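Local coordinates for putative dimetal phosphatase (Danio rerio, PDB 2NXF), which probably hydrolyses ADP-ribose and CDP-alcohols such as CDP-choline at a dinuclear metal centre of the calcineurin-like phosphoesterase type, at residues E50-V55 with D84-D89; V5-L10 with T298-E303; R111-Q116 with D130-E135; P140-V145 with R222-S227; T282-I287 with G312-L317. All blocks are in the same frame, centred on the assembly; numbering follows the deposited sequence.

How the contacts relate
Contacts 2 and 4 are buried strand pairs, one from each sheet of the two-sheet core: the first antiparallel, the second parallel. Their apolar faces meet, with Phe8 and Leu10 of contact 2 packed on Leu224, Phe144 and Phe226 of contact 4. Contact 1 extends the sheet of contact 2, since strand 54-57 lies beside strand 6-11, but it sits nearer the surface, with valines and a single direct hydrogen bond. Contact 3 continues into strand 134-139, neighbour of strand 142-146 in contact 4; hydroxyl groups dominate it. Contact 5, largely buried and made of loops, touches contact 2 through Leu283 and Leu10, and lies closest to the zinc site.

Contact 1 of 5, residues E50-V55 with D84-D89; sequences ERVQCV and DACSVD. With EOH (ethanol), chain G.
Val52 and Val88 meet at the apolar centre, their CG2 methyls 4.1 Å apart and their side chains crossing at about a right angle. Cys86, in the conformer described, adds its sulfur as an apolar neighbour of Val55 CG2 and Val52 CG2. In Val88 the two methyls divide the work. With chi1 at -69°, CG1 is anti to the carbonyl carbon and rests 3.4 Å from Val52 O, while CG2 turns to the backbone at Cys54 CA. Short branched side chains suit this place, because their methyls pack closely between two backbone segments. Trp47 of helix 35-49 also packs against Val52 and Val55. Each segment leads from a helix into a parallel strand, 54-57 or 89-92, so the contact belongs to a beta-alpha-beta crossover of the phosphoesterase core. Arg51, with positive phi, ends its helix in a Schellman motif. Between the backbones, Val55 N donates to Asp89 O over 3.0 Å. Farther out, a water accepts from Asp89 N at 2.8 Å and donates to Gln53 O, bridging backbones too far apart to bond there directly. An ethanol molecule, probably from the crystallisation liquor, lies beside Val52 and donates from its O to Cys86 O at 2.6 Å.

Contact 2 of 5, residues V5-L10 with T298-E303; sequences VFTFGL and TAYLYE
Strands 6-10 and 298-301 run antiparallel, their axes 4.7 Å apart at closest approach and 159° between their directions. Phe8 and Ala299 form a hydrogen-bonded pair, with Ala299 N to Phe8 O at 2.8 Å and the reverse bond similar. Leu301 N donates to Phe6 O. At the far end Val5 N and, weakly, Phe6 N both turn to Leu301 O, a classic beta bulge. On the sheet face that carries Phe8 and Leu301, a chi1 of 62° puts Phe8 CG between backbone N and carbonyl carbon, which brings the ring over Ala299: Ala299 CB lies 3.8 Å from the ring centroid in a CH-pi contact. Alanine is small enough to sit under the ring, and Leu301 CD1 packs at Phe8 CE2, 4.0 Å away. On the other face Thr7 lies alongside Tyr300, its CG2 3.6 Å from Tyr300 CE1 and also touching Thr298 CG2. Phe8 and Leu10 reach onto strand 222-227 of the second sheet, as expected of the two-sheet core of calcineurin-like phosphoesterases.

Contact 3 of 5, residues R111-Q116 with D130-E135; sequences RLNSAQ and DIYAYE
Tyr132 OH is gripped by several groups at once. Ser114 N donates to it over 3.0 Å at 161°, it is hydrogen-bonded with His92 O, and Ser114 OG stands 2.9 Å from Tyr132 OH. That serine oxygen is itself shared: it makes a 2.7 Å hydrogen bond with Tyr134 OH, in which either hydroxyl could donate, and accepts from His92 N. Serine suits the place because its short side chain, with chi1 of 50° setting OG between backbone N and carbonyl carbon, reaches both phenols. Tyr134 OH is further bonded to His91 ND1, so both buried phenol oxygens have partners beyond the serine. Ala115 sits over one face of the Tyr134 ring in a CH-pi contact: CA is 3.7 Å from the ring centroid, nearly on its normal, and CB touches Tyr134 CD2 at 3.5 Å. Asn113 OD1 approaches the edge of Tyr132 at CE1, the amide plane 89° from the ring, while accepting from Ala115 N; ND2 bonds Leu108 O. The OD1 bond closes an Asx turn, which shapes the 111-116 loop against Tyr132 and Tyr134, the latter opening strand 134-139; the Tyr132 side chain is about 9 Å from that of zinc ligand His228.

Contact 4 of 5, residues P140-V145 with R222-S227; sequences PNFRFV and RVLIFS
Phe226 leaves strand 222-227 with CB 3.8 Å from Val145 O, and chi1 of -61° carries CG past that oxygen. CD2 comes nearer still, to 3.5 Å from Val145 O, which lies at the ring's edge. Beyond it CE2 reaches over one face of Phe144, 3.8 Å from Phe144 CG, and CZ approaches Phe144 CE2. The rings make a T-shaped (edge-to-face) pair, centroids 5.1 Å apart and planes at 57°. Leu224 lies alongside Phe144, and Leu224 CD1 is 3.8 Å from Phe144 CE1. These flat and branched groups fill the seam where this sheet faces Phe8 and Leu10 of strand 6-11, within the two-sheet phosphoesterase core. On the opposite face Val145 CG2 meets Val223 CG1 at 3.7 Å, beneath helix 203-219. The strands are parallel, their backbone bonds alternating from Arg222 N to Asn141 O through to Phe226 N to Val145 O. Where the two strands begin, at Phe142 and Arg222, Phe142 CE1 packs on Arg222 CB at 3.7 Å, while the guanidinium reaches Ser322 O.

Contact 5 of 5, residues T282-I287 with G312-L317; sequences TLEGVI and GRVEDL
Glu284 lays its aliphatic part over one face of the Arg313 guanidinium, with CB 3.9 Å from Arg313 CZ and offset toward the rim. The charges themselves do not meet: the carboxylate stands nearly upright to the guanidinium, planes 88° apart, and Glu284 OE2 is 5.9 Å from Arg313 NH2. A bend at chi2, 78°, folds the glutamate back along segment 312-317 instead, putting OE1 3.4 Å from Val314 CG2. Glu284 OE2 accepts a hydrogen bond from a water O at 2.7 Å. The same water accepts from Glu315 N, so it links the carboxylate to the backbone of 312-317. Arginine suits its place by length: bent at chi3, it passes Glu284, and Gly285 O lies at the edge of the guanidinium, 3.0 Å from Arg313 NH1, where Thr289 OG1 is a hydrogen-bonded partner of both. These loops follow strands 279-282 and 305-312, one from each sheet of the phosphoesterase core, and Gly285 lies about 7 Å from a zinc ion. Arg313 NH2 bonds the carbonyl O of zinc ligand His267, which makes the arginine in effect a second-shell neighbour. Toward the interior, Val314 CG1 approaches Leu283 CD2 at 4.4 Å, and Leu283 packs on Leu10 of strand 6-11.

Contact 1 of 5, residues E50-V55 with D84-D89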
# COMPACT_ATOMS: atom_id res chain seq x y z
N GLU A 50 18.35 -3.90 -13.57
CA GLU A 50 18.34 -2.46 -13.34
C GLU A 50 19.26 -2.04 -12.19
O GLU A 50 19.49 -0.85 -11.99
CB GLU A 50 16.89 -2.00 -13.06
CG GLU A 50 16.06 -1.96 -14.35
CD GLU A 50 14.57 -1.74 -14.15
OE1 GLU A 50 14.06 -1.95 -13.05
OE2 GLU A 50 13.90 -1.42 -15.16
N ARG A 51 19.75 -3.02 -11.41
CA ARG A 51 20.54 -2.75 -10.18
C ARG A 51 19.74 -1.79 -9.22
O ARG A 51 20.28 -0.80 -8.71
CB ARG A 51 21.98 -2.27 -10.53
CG ARG A 51 22.73 -3.25 -11.47
CD ARG A 51 24.22 -2.92 -11.57
NE ARG A 51 24.94 -3.92 -12.36
CZ ARG A 51 26.26 -4.02 -12.41
NH1 ARG A 51 26.81 -4.97 -13.16
NH2 ARG A 51 27.04 -3.18 -11.72
N VAL A 52 18.46 -2.09 -8.98
CA VAL A 52 17.63 -1.23 -8.07
C VAL A 52 18.21 -1.24 -6.64
O VAL A 52 18.81 -2.24 -6.23
CB VAL A 52 16.10 -1.59 -8.00
CG1 VAL A 52 15.48 -1.62 -9.40
CG2 VAL A 52 15.87 -2.91 -7.26
N GLN A 53 18.03 -0.15 -5.90
CA GLN A 53 18.62 -0.04 -4.57
C GLN A 53 17.72 -0.58 -3.47
O GLN A 53 18.19 -0.88 -2.37
CB GLN A 53 19.05 1.40 -4.30
CG GLN A 53 20.29 1.79 -5.10
CD GLN A 53 20.41 3.28 -5.30
OE1 GLN A 53 19.79 3.86 -6.19
NE2 GLN A 53 21.24 3.92 -4.47
N CYS A 54 16.42 -0.70 -3.77
CA CYS A 54 15.45 -1.37 -2.90
C CYS A 54 14.16 -1.61 -3.68
O CYS A 54 14.05 -1.23 -4.84
CB CYS A 54 15.17 -0.57 -1.61
SG CYS A 54 14.15 0.91 -1.81
N VAL A 55 13.22 -2.29 -3.04
CA VAL A 55 11.90 -2.51 -3.61
C VAL A 55 10.91 -2.10 -2.53
O VAL A 55 11.16 -2.32 -1.34
CB VAL A 55 11.69 -4.01 -3.99
CG1 VAL A 55 10.25 -4.27 -4.45
CG2 VAL A 55 12.72 -4.44 -5.09
N ASP A 84 13.52 -12.52 -2.26
CA ASP A 84 14.90 -12.65 -1.76
C ASP A 84 15.93 -12.74 -2.89
O ASP A 84 17.09 -12.35 -2.71
CB ASP A 84 15.04 -13.87 -0.85
CG ASP A 84 14.44 -13.65 0.52
OD1 ASP A 84 14.17 -12.50 0.90
OD2 ASP A 84 14.22 -14.66 1.22
N ALA A 85 15.51 -13.26 -4.04
CA ALA A 85 16.36 -13.38 -5.22
C ALA A 85 16.84 -12.02 -5.75
O ALA A 85 17.81 -11.97 -6.50
CB ALA A 85 15.63 -14.15 -6.32
N CYS A 86 16.16 -10.94 -5.36
CA CYS A 86 16.53 -9.59 -5.81
C CYS A 86 17.79 -9.06 -5.12
O CYS A 86 18.44 -8.14 -5.63
CB CYS A 86 15.38 -8.61 -5.61
SG CYS A 86 15.37 -7.24 -6.81
N SER A 87 18.11 -9.63 -3.96
CA SER A 87 19.34 -9.28 -3.20
C SER A 87 19.44 -7.82 -2.71
O SER A 87 20.55 -7.33 -2.50
CB SER A 87 20.60 -9.66 -4.00
OG SER A 87 20.56 -11.01 -4.42
N VAL A 88 18.30 -7.14 -2.55
CA VAL A 88 18.30 -5.81 -1.93
C VAL A 88 17.17 -5.72 -0.92
O VAL A 88 16.29 -6.58 -0.88
CB VAL A 88 18.18 -4.64 -2.95
CG1 VAL A 88 19.45 -4.50 -3.81
CG2 VAL A 88 16.92 -4.76 -3.79
N ASP A 89 17.19 -4.66 -0.11
CA ASP A 89 16.15 -4.43 0.88
C ASP A 89 14.79 -4.34 0.21
O ASP A 89 14.64 -3.64 -0.79
CB ASP A 89 16.38 -3.10 1.62
CG ASP A 89 17.53 -3.14 2.60
OD1 ASP A 89 18.06 -4.24 2.91
OD2 ASP A 89 17.93 -2.05 3.07
C1 EOH G . 19.43 -5.48 -7.27
C2 EOH G . 20.57 -4.47 -7.11
O EOH G . 19.92 -6.81 -7.31
O HOH W 1 19.29 -2.77 -0.24

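Contact 2 of 5, residues V5-L10 with T298-E303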
# COMPACT_ATOMS: atom_id res chain seq x y z
N VAL A 5 19.54 9.82 -8.49
CA VAL A 5 20.01 9.81 -7.10
C VAL A 5 19.68 8.47 -6.45
O VAL A 5 20.45 7.97 -5.61
CB VAL A 5 19.35 10.96 -6.29
CG1 VAL A 5 19.79 10.93 -4.83
CG2 VAL A 5 19.69 12.32 -6.90
N PHE A 6 18.54 7.89 -6.83
CA PHE A 6 18.06 6.66 -6.20
C PHE A 6 17.09 5.97 -7.14
O PHE A 6 16.36 6.63 -7.88
CB PHE A 6 17.35 7.00 -4.88
CG PHE A 6 17.10 5.81 -3.98
CD1 PHE A 6 18.16 5.19 -3.30
CD2 PHE A 6 15.81 5.33 -3.79
CE1 PHE A 6 17.90 4.08 -2.45
CE2 PHE A 6 15.55 4.23 -2.95
CZ PHE A 6 16.61 3.61 -2.29
N THR A 7 17.08 4.64 -7.10
CA THR A 7 16.28 3.82 -8.03
C THR A 7 15.64 2.70 -7.23
O THR A 7 16.32 2.01 -6.48
CB THR A 7 17.20 3.20 -9.13
OG1 THR A 7 17.86 4.22 -9.89
CG2 THR A 7 16.38 2.32 -10.06
N PHE A 8 14.32 2.52 -7.35
CA PHE A 8 13.65 1.49 -6.55
C PHE A 8 12.52 0.82 -7.32
O PHE A 8 11.89 1.46 -8.15
CB PHE A 8 13.17 2.01 -5.20
CG PHE A 8 12.14 3.12 -5.28
CD1 PHE A 8 10.79 2.86 -5.04
CD2 PHE A 8 12.53 4.43 -5.57
CE1 PHE A 8 9.84 3.88 -5.09
CE2 PHE A 8 11.60 5.46 -5.64
CZ PHE A 8 10.26 5.19 -5.40
N GLY A 9 12.30 -0.46 -7.06
CA GLY A 9 11.15 -1.17 -7.66
C GLY A 9 9.85 -0.91 -6.90
O GLY A 9 9.87 -0.64 -5.71
N LEU A 10 8.71 -1.02 -7.60
CA LEU A 10 7.37 -0.87 -7.01
C LEU A 10 6.44 -1.94 -7.53
O LEU A 10 6.43 -2.21 -8.73
CB LEU A 10 6.75 0.47 -7.43
CG LEU A 10 7.36 1.72 -6.83
CD1 LEU A 10 6.95 2.95 -7.65
CD2 LEU A 10 6.90 1.83 -5.37
N THR A 298 9.46 0.60 -12.02
CA THR A 298 10.71 1.03 -11.40
C THR A 298 10.69 2.55 -11.38
O THR A 298 10.36 3.18 -12.39
CB THR A 298 11.93 0.54 -12.20
OG1 THR A 298 11.84 -0.88 -12.36
CG2 THR A 298 13.23 0.89 -11.46
N ALA A 299 11.03 3.12 -10.24
CA ALA A 299 11.04 4.57 -10.10
C ALA A 299 12.46 5.07 -9.99
O ALA A 299 13.31 4.46 -9.32
CB ALA A 299 10.22 5.00 -8.89
N TYR A 300 12.71 6.18 -10.67
CA TYR A 300 14.00 6.83 -10.70
C TYR A 300 13.85 8.24 -10.13
O TYR A 300 13.11 9.05 -10.68
CB TYR A 300 14.52 6.89 -12.14
CG TYR A 300 14.75 5.53 -12.77
CD1 TYR A 300 16.03 4.98 -12.79
CD2 TYR A 300 13.70 4.80 -13.33
CE1 TYR A 300 16.27 3.73 -13.35
CE2 TYR A 300 13.93 3.54 -13.91
CZ TYR A 300 15.23 3.02 -13.90
OH TYR A 300 15.50 1.79 -14.45
N LEU A 301 14.56 8.53 -9.03
CA LEU A 301 14.57 9.84 -8.43
C LEU A 301 15.81 10.58 -8.92
O LEU A 301 16.93 10.17 -8.65
CB LEU A 301 14.58 9.74 -6.90
CG LEU A 301 13.33 9.11 -6.27
CD1 LEU A 301 13.58 8.82 -4.79
CD2 LEU A 301 12.11 10.03 -6.46
N TYR A 302 15.58 11.65 -9.67
CA TYR A 302 16.65 12.54 -10.10
C TYR A 302 16.63 13.80 -9.24
O TYR A 302 15.76 13.96 -8.38
CB TYR A 302 16.49 12.91 -11.58
CG TYR A 302 16.55 11.74 -12.52
CD1 TYR A 302 17.77 11.35 -13.10
CD2 TYR A 302 15.39 11.03 -12.85
CE1 TYR A 302 17.83 10.28 -13.97
CE2 TYR A 302 15.44 9.96 -13.72
CZ TYR A 302 16.66 9.60 -14.27
OH TYR A 302 16.71 8.53 -15.14
N GLU A 303 17.58 14.70 -9.50
CA GLU A 303 17.62 15.94 -8.75
C GLU A 303 16.47 16.89 -9.10
O GLU A 303 16.10 17.73 -8.28
CB GLU A 303 19.00 16.61 -8.87
CG GLU A 303 20.10 15.68 -8.39
CD GLU A 303 21.45 16.33 -8.21
OE1 GLU A 303 21.83 17.18 -9.04
OE2 GLU A 303 22.13 15.97 -7.22

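Contact 3 of 5, residues R111-Q116 with D130-E135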
# COMPACT_ATOMS: atom_id res chain seq x y z
N ARG A 111 8.86 -12.04 8.20
CA ARG A 111 9.67 -11.42 7.15
C ARG A 111 9.02 -10.14 6.60
O ARG A 111 9.69 -9.35 5.92
CB ARG A 111 9.91 -12.39 5.98
CG ARG A 111 10.74 -13.66 6.31
CD ARG A 111 12.22 -13.39 6.54
NE ARG A 111 12.88 -12.53 5.55
CZ ARG A 111 13.24 -12.88 4.32
NH1 ARG A 111 12.99 -14.09 3.83
NH2 ARG A 111 13.86 -11.98 3.54
N LEU A 112 7.72 -9.94 6.87
CA LEU A 112 7.02 -8.74 6.39
C LEU A 112 7.24 -7.49 7.25
O LEU A 112 6.76 -6.41 6.90
CB LEU A 112 5.51 -8.99 6.24
CG LEU A 112 5.14 -10.07 5.21
CD1 LEU A 112 3.62 -10.30 5.24
CD2 LEU A 112 5.56 -9.65 3.82
N ASN A 113 7.95 -7.65 8.37
CA ASN A 113 8.31 -6.50 9.18
C ASN A 113 9.64 -5.95 8.65
O ASN A 113 10.73 -6.44 9.01
CB ASN A 113 8.40 -6.88 10.66
CG ASN A 113 8.87 -5.72 11.54
OD1 ASN A 113 9.13 -4.61 11.04
ND2 ASN A 113 8.98 -5.96 12.84
N SER A 114 9.55 -4.92 7.82
CA SER A 114 10.75 -4.28 7.26
C SER A 114 11.16 -3.01 8.01
O SER A 114 12.05 -2.29 7.58
CB SER A 114 10.54 -3.99 5.78
OG SER A 114 9.32 -3.30 5.57
N ALA A 115 10.51 -2.74 9.14
CA ALA A 115 10.78 -1.50 9.89
C ALA A 115 12.11 -1.56 10.64
O ALA A 115 12.70 -0.51 10.91
CB ALA A 115 9.65 -1.19 10.84
N GLN A 116 12.55 -2.79 10.94
CA GLN A 116 13.75 -3.14 11.74
C GLN A 116 13.34 -3.50 13.17
O GLN A 116 12.15 -3.72 13.46
CB GLN A 116 14.84 -2.06 11.73
CG GLN A 116 15.39 -1.69 10.34
CD GLN A 116 16.24 -2.77 9.71
OE1 GLN A 116 17.30 -3.13 10.24
NE2 GLN A 116 15.80 -3.29 8.56
N ASP A 130 2.53 0.27 18.75
CA ASP A 130 1.67 -0.72 18.07
C ASP A 130 1.04 -0.19 16.77
O ASP A 130 -0.12 -0.47 16.46
CB ASP A 130 0.61 -1.28 19.05
CG ASP A 130 0.02 -2.62 18.60
OD1 ASP A 130 0.60 -3.32 17.73
OD2 ASP A 130 -1.05 -2.98 19.15
N ILE A 131 1.82 0.58 16.00
CA ILE A 131 1.40 1.06 14.67
C ILE A 131 2.56 0.71 13.74
O ILE A 131 3.71 1.01 14.04
CB ILE A 131 1.15 2.60 14.67
CG1 ILE A 131 0.06 2.95 15.71
CG2 ILE A 131 0.75 3.12 13.28
CD1 ILE A 131 0.02 4.47 16.06
N TYR A 132 2.24 0.07 12.61
CA TYR A 132 3.29 -0.37 11.70
C TYR A 132 3.53 0.73 10.66
O TYR A 132 3.01 0.70 9.54
CB TYR A 132 2.92 -1.71 11.02
CG TYR A 132 4.01 -2.15 10.07
CD1 TYR A 132 5.27 -2.53 10.54
CD2 TYR A 132 3.76 -2.19 8.68
CE1 TYR A 132 6.30 -2.90 9.65
CE2 TYR A 132 4.76 -2.58 7.79
CZ TYR A 132 6.01 -2.93 8.27
OH TYR A 132 7.01 -3.30 7.40
N ALA A 133 4.30 1.73 11.08
CA ALA A 133 4.62 2.87 10.25
C ALA A 133 6.03 3.26 10.58
O ALA A 133 6.46 3.22 11.76
CB ALA A 133 3.68 4.03 10.55
N TYR A 134 6.76 3.68 9.55
CA TYR A 134 8.15 4.08 9.75
C TYR A 134 8.62 4.96 8.63
O TYR A 134 7.97 5.04 7.60
CB TYR A 134 9.07 2.87 9.92
CG TYR A 134 9.24 1.94 8.71
CD1 TYR A 134 10.36 2.05 7.88
CD2 TYR A 134 8.30 0.93 8.44
CE1 TYR A 134 10.57 1.19 6.81
CE2 TYR A 134 8.51 0.05 7.34
CZ TYR A 134 9.64 0.19 6.55
OH TYR A 134 9.87 -0.67 5.48
N GLU A 135 9.74 5.65 8.88
CA GLU A 135 10.29 6.56 7.88
C GLU A 135 11.80 6.47 7.92
O GLU A 135 12.38 6.20 8.98
CB GLU A 135 9.79 8.00 8.11
CG GLU A 135 10.00 8.54 9.53
CD GLU A 135 11.27 9.36 9.72
OE1 GLU A 135 11.49 9.83 10.87
OE2 GLU A 135 12.05 9.51 8.74

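Contact 4 of 5, residues P140-V145 with R222-S227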
# COMPACT_ATOMS: atom_id res chain seq x y z
N PRO A 140 20.36 11.15 -0.15
CA PRO A 140 20.38 12.55 0.27
C PRO A 140 19.19 13.34 -0.29
O PRO A 140 18.92 13.25 -1.49
CB PRO A 140 21.70 13.08 -0.32
CG PRO A 140 22.57 11.87 -0.41
CD PRO A 140 21.63 10.77 -0.81
N ASN A 141 18.50 14.07 0.59
CA ASN A 141 17.38 14.95 0.21
C ASN A 141 16.06 14.23 -0.09
O ASN A 141 15.12 14.86 -0.59
CB ASN A 141 17.75 15.88 -0.97
CG ASN A 141 19.04 16.66 -0.74
OD1 ASN A 141 19.98 16.57 -1.53
ND2 ASN A 141 19.08 17.42 0.34
N PHE A 142 16.02 12.93 0.17
CA PHE A 142 14.79 12.13 -0.02
C PHE A 142 14.41 11.39 1.23
O PHE A 142 15.29 10.98 2.03
CB PHE A 142 14.94 11.14 -1.18
CG PHE A 142 15.06 11.81 -2.50
CD1 PHE A 142 13.92 12.22 -3.18
CD2 PHE A 142 16.31 12.08 -3.06
CE1 PHE A 142 14.02 12.90 -4.40
CE2 PHE A 142 16.43 12.74 -4.29
CZ PHE A 142 15.28 13.14 -4.95
N ARG A 143 13.11 11.22 1.43
CA ARG A 143 12.62 10.52 2.61
C ARG A 143 11.46 9.63 2.20
O ARG A 143 10.63 10.06 1.40
CB ARG A 143 12.20 11.50 3.70
CG ARG A 143 11.91 10.75 5.03
CD ARG A 143 12.05 11.63 6.22
NE ARG A 143 13.37 12.22 6.28
CZ ARG A 143 14.41 11.70 6.92
NH1 ARG A 143 14.28 10.56 7.61
NH2 ARG A 143 15.57 12.31 6.89
N PHE A 144 11.45 8.39 2.69
CA PHE A 144 10.33 7.45 2.49
C PHE A 144 9.56 7.33 3.78
O PHE A 144 10.16 7.23 4.86
CB PHE A 144 10.85 6.04 2.14
CG PHE A 144 11.27 5.85 0.70
CD1 PHE A 144 11.55 6.93 -0.13
CD2 PHE A 144 11.43 4.57 0.19
CE1 PHE A 144 11.95 6.71 -1.48
CE2 PHE A 144 11.82 4.35 -1.14
CZ PHE A 144 12.08 5.42 -1.96
N VAL A 145 8.23 7.28 3.67
CA VAL A 145 7.37 7.10 4.83
C VAL A 145 6.41 5.97 4.47
O VAL A 145 5.75 6.04 3.42
CB VAL A 145 6.56 8.38 5.15
CG1 VAL A 145 5.63 8.16 6.36
CG2 VAL A 145 7.49 9.59 5.41
N ARG A 222 12.44 15.82 -0.34
CA ARG A 222 11.27 15.37 -1.11
C ARG A 222 10.81 14.06 -0.50
O ARG A 222 11.60 13.13 -0.35
CB ARG A 222 11.64 15.11 -2.57
CG ARG A 222 12.35 16.27 -3.23
CD ARG A 222 11.38 17.34 -3.61
NE ARG A 222 12.04 18.47 -4.28
CZ ARG A 222 11.38 19.52 -4.75
NH1 ARG A 222 10.06 19.56 -4.66
NH2 ARG A 222 12.05 20.52 -5.32
N VAL A 223 9.53 14.00 -0.16
CA VAL A 223 9.01 12.86 0.60
C VAL A 223 8.06 12.00 -0.23
O VAL A 223 7.12 12.52 -0.85
CB VAL A 223 8.27 13.31 1.87
CG1 VAL A 223 7.87 12.09 2.73
CG2 VAL A 223 9.17 14.25 2.69
N LEU A 224 8.31 10.70 -0.23
CA LEU A 224 7.45 9.75 -0.88
C LEU A 224 6.75 8.96 0.22
O LEU A 224 7.42 8.40 1.11
CB LEU A 224 8.26 8.77 -1.74
CG LEU A 224 9.02 9.36 -2.94
CD1 LEU A 224 10.38 9.99 -2.53
CD2 LEU A 224 9.26 8.24 -3.93
N ILE A 225 5.43 8.87 0.12
CA ILE A 225 4.60 8.25 1.16
C ILE A 225 3.91 7.05 0.57
O ILE A 225 3.38 7.13 -0.55
CB ILE A 225 3.58 9.27 1.68
CG1 ILE A 225 4.33 10.50 2.24
CG2 ILE A 225 2.68 8.66 2.80
CD1 ILE A 225 3.41 11.67 2.50
N PHE A 226 3.92 5.94 1.31
CA PHE A 226 3.41 4.67 0.81
C PHE A 226 2.34 4.18 1.78
O PHE A 226 2.54 4.23 3.00
CB PHE A 226 4.52 3.62 0.74
CG PHE A 226 5.65 4.01 -0.18
CD1 PHE A 226 5.65 3.63 -1.51
CD2 PHE A 226 6.73 4.78 0.30
CE1 PHE A 226 6.71 3.99 -2.35
CE2 PHE A 226 7.78 5.14 -0.55
CZ PHE A 226 7.77 4.75 -1.87
N SER A 227 1.22 3.72 1.24
CA SER A 227 0.09 3.27 2.07
C SER A 227 -0.63 2.16 1.32
O SER A 227 -0.70 2.23 0.09
CB SER A 227 -0.85 4.46 2.29
OG SER A 227 -2.12 4.07 2.80

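Contact 5 of 5, residues T282-I287 with G312-L317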
# COMPACT_ATOMS: atom_id res chain seq x y z
N THR A 282 -1.95 5.26 -7.67
CA THR A 282 -2.49 4.00 -7.19
C THR A 282 -2.08 2.93 -8.19
O THR A 282 -2.50 2.95 -9.33
CB THR A 282 -4.03 4.05 -7.04
OG1 THR A 282 -4.38 5.16 -6.20
CG2 THR A 282 -4.58 2.73 -6.42
N LEU A 283 -1.21 2.02 -7.75
CA LEU A 283 -0.65 1.02 -8.65
C LEU A 283 -1.65 -0.06 -9.00
O LEU A 283 -2.35 -0.59 -8.12
CB LEU A 283 0.57 0.36 -7.99
CG LEU A 283 1.80 1.24 -7.83
CD1 LEU A 283 2.81 0.50 -6.95
CD2 LEU A 283 2.41 1.57 -9.22
N GLU A 284 -1.74 -0.36 -10.29
CA GLU A 284 -2.52 -1.50 -10.79
C GLU A 284 -2.07 -2.78 -10.10
O GLU A 284 -0.88 -2.95 -9.83
CB GLU A 284 -2.32 -1.63 -12.31
CG GLU A 284 -3.02 -0.51 -13.13
CD GLU A 284 -2.29 0.85 -13.16
OE1 GLU A 284 -1.16 1.00 -12.66
OE2 GLU A 284 -2.87 1.81 -13.72
N GLY A 285 -3.03 -3.67 -9.82
CA GLY A 285 -2.72 -4.84 -8.98
C GLY A 285 -2.31 -6.05 -9.79
O GLY A 285 -2.94 -6.40 -10.81
N VAL A 286 -1.25 -6.70 -9.34
CA VAL A 286 -0.74 -7.91 -9.99
C VAL A 286 -1.80 -9.01 -10.05
O VAL A 286 -1.94 -9.71 -11.07
CB VAL A 286 0.51 -8.43 -9.24
CG1 VAL A 286 0.85 -9.88 -9.65
CG2 VAL A 286 1.71 -7.50 -9.49
N ILE A 287 -2.56 -9.14 -8.96
CA ILE A 287 -3.54 -10.24 -8.89
C ILE A 287 -4.58 -10.22 -10.02
O ILE A 287 -5.03 -11.27 -10.45
CB ILE A 287 -4.21 -10.33 -7.51
CG1 ILE A 287 -5.09 -11.58 -7.38
CG2 ILE A 287 -5.00 -9.05 -7.18
CD1 ILE A 287 -4.32 -12.90 -7.50
N GLY A 312 3.25 -3.16 -18.69
CA GLY A 312 1.95 -3.78 -18.87
C GLY A 312 0.84 -2.80 -18.57
O GLY A 312 0.66 -1.81 -19.28
N ARG A 313 0.09 -3.08 -17.50
CA ARG A 313 -1.05 -2.25 -17.10
C ARG A 313 -0.64 -0.93 -16.45
O ARG A 313 -1.48 -0.03 -16.32
CB ARG A 313 -1.97 -3.04 -16.16
CG ARG A 313 -2.52 -4.30 -16.82
CD ARG A 313 -3.41 -5.07 -15.87
NE ARG A 313 -4.45 -4.24 -15.29
CZ ARG A 313 -4.78 -4.20 -14.01
NH1 ARG A 313 -4.19 -4.97 -13.10
NH2 ARG A 313 -5.75 -3.38 -13.64
N VAL A 314 0.62 -0.82 -16.02
CA VAL A 314 1.10 0.41 -15.35
C VAL A 314 1.73 1.36 -16.37
O VAL A 314 2.73 1.02 -17.02
CB VAL A 314 2.15 0.11 -14.27
CG1 VAL A 314 2.60 1.43 -13.60
CG2 VAL A 314 1.63 -0.90 -13.25
N GLU A 315 1.14 2.55 -16.54
CA GLU A 315 1.70 3.52 -17.50
C GLU A 315 2.84 4.30 -16.86
O GLU A 315 2.85 4.51 -15.63
CB GLU A 315 0.63 4.50 -17.98
CG GLU A 315 -0.30 3.95 -19.07
CD GLU A 315 0.38 3.81 -20.44
OE1 GLU A 315 0.70 4.84 -21.10
OE2 GLU A 315 0.57 2.63 -20.86
N ASP A 316 3.79 4.76 -17.68
CA ASP A 316 4.88 5.61 -17.18
C ASP A 316 4.30 6.91 -16.61
O ASP A 316 3.20 7.33 -16.98
CB ASP A 316 5.85 6.04 -18.30
CG ASP A 316 6.66 4.89 -18.88
OD1 ASP A 316 6.60 3.75 -18.40
OD2 ASP A 316 7.38 5.17 -19.88
N LEU A 317 5.09 7.58 -15.78
CA LEU A 317 4.71 8.87 -15.22
C LEU A 317 5.98 9.63 -14.89
O LEU A 317 6.95 9.04 -14.41
CB LEU A 317 3.89 8.63 -13.95
CG LEU A 317 3.16 9.76 -13.25
CD1 LEU A 317 2.32 10.61 -14.20
CD2 LEU A 317 2.28 9.11 -12.20
O HOH W 2 -1.57 3.09 -15.65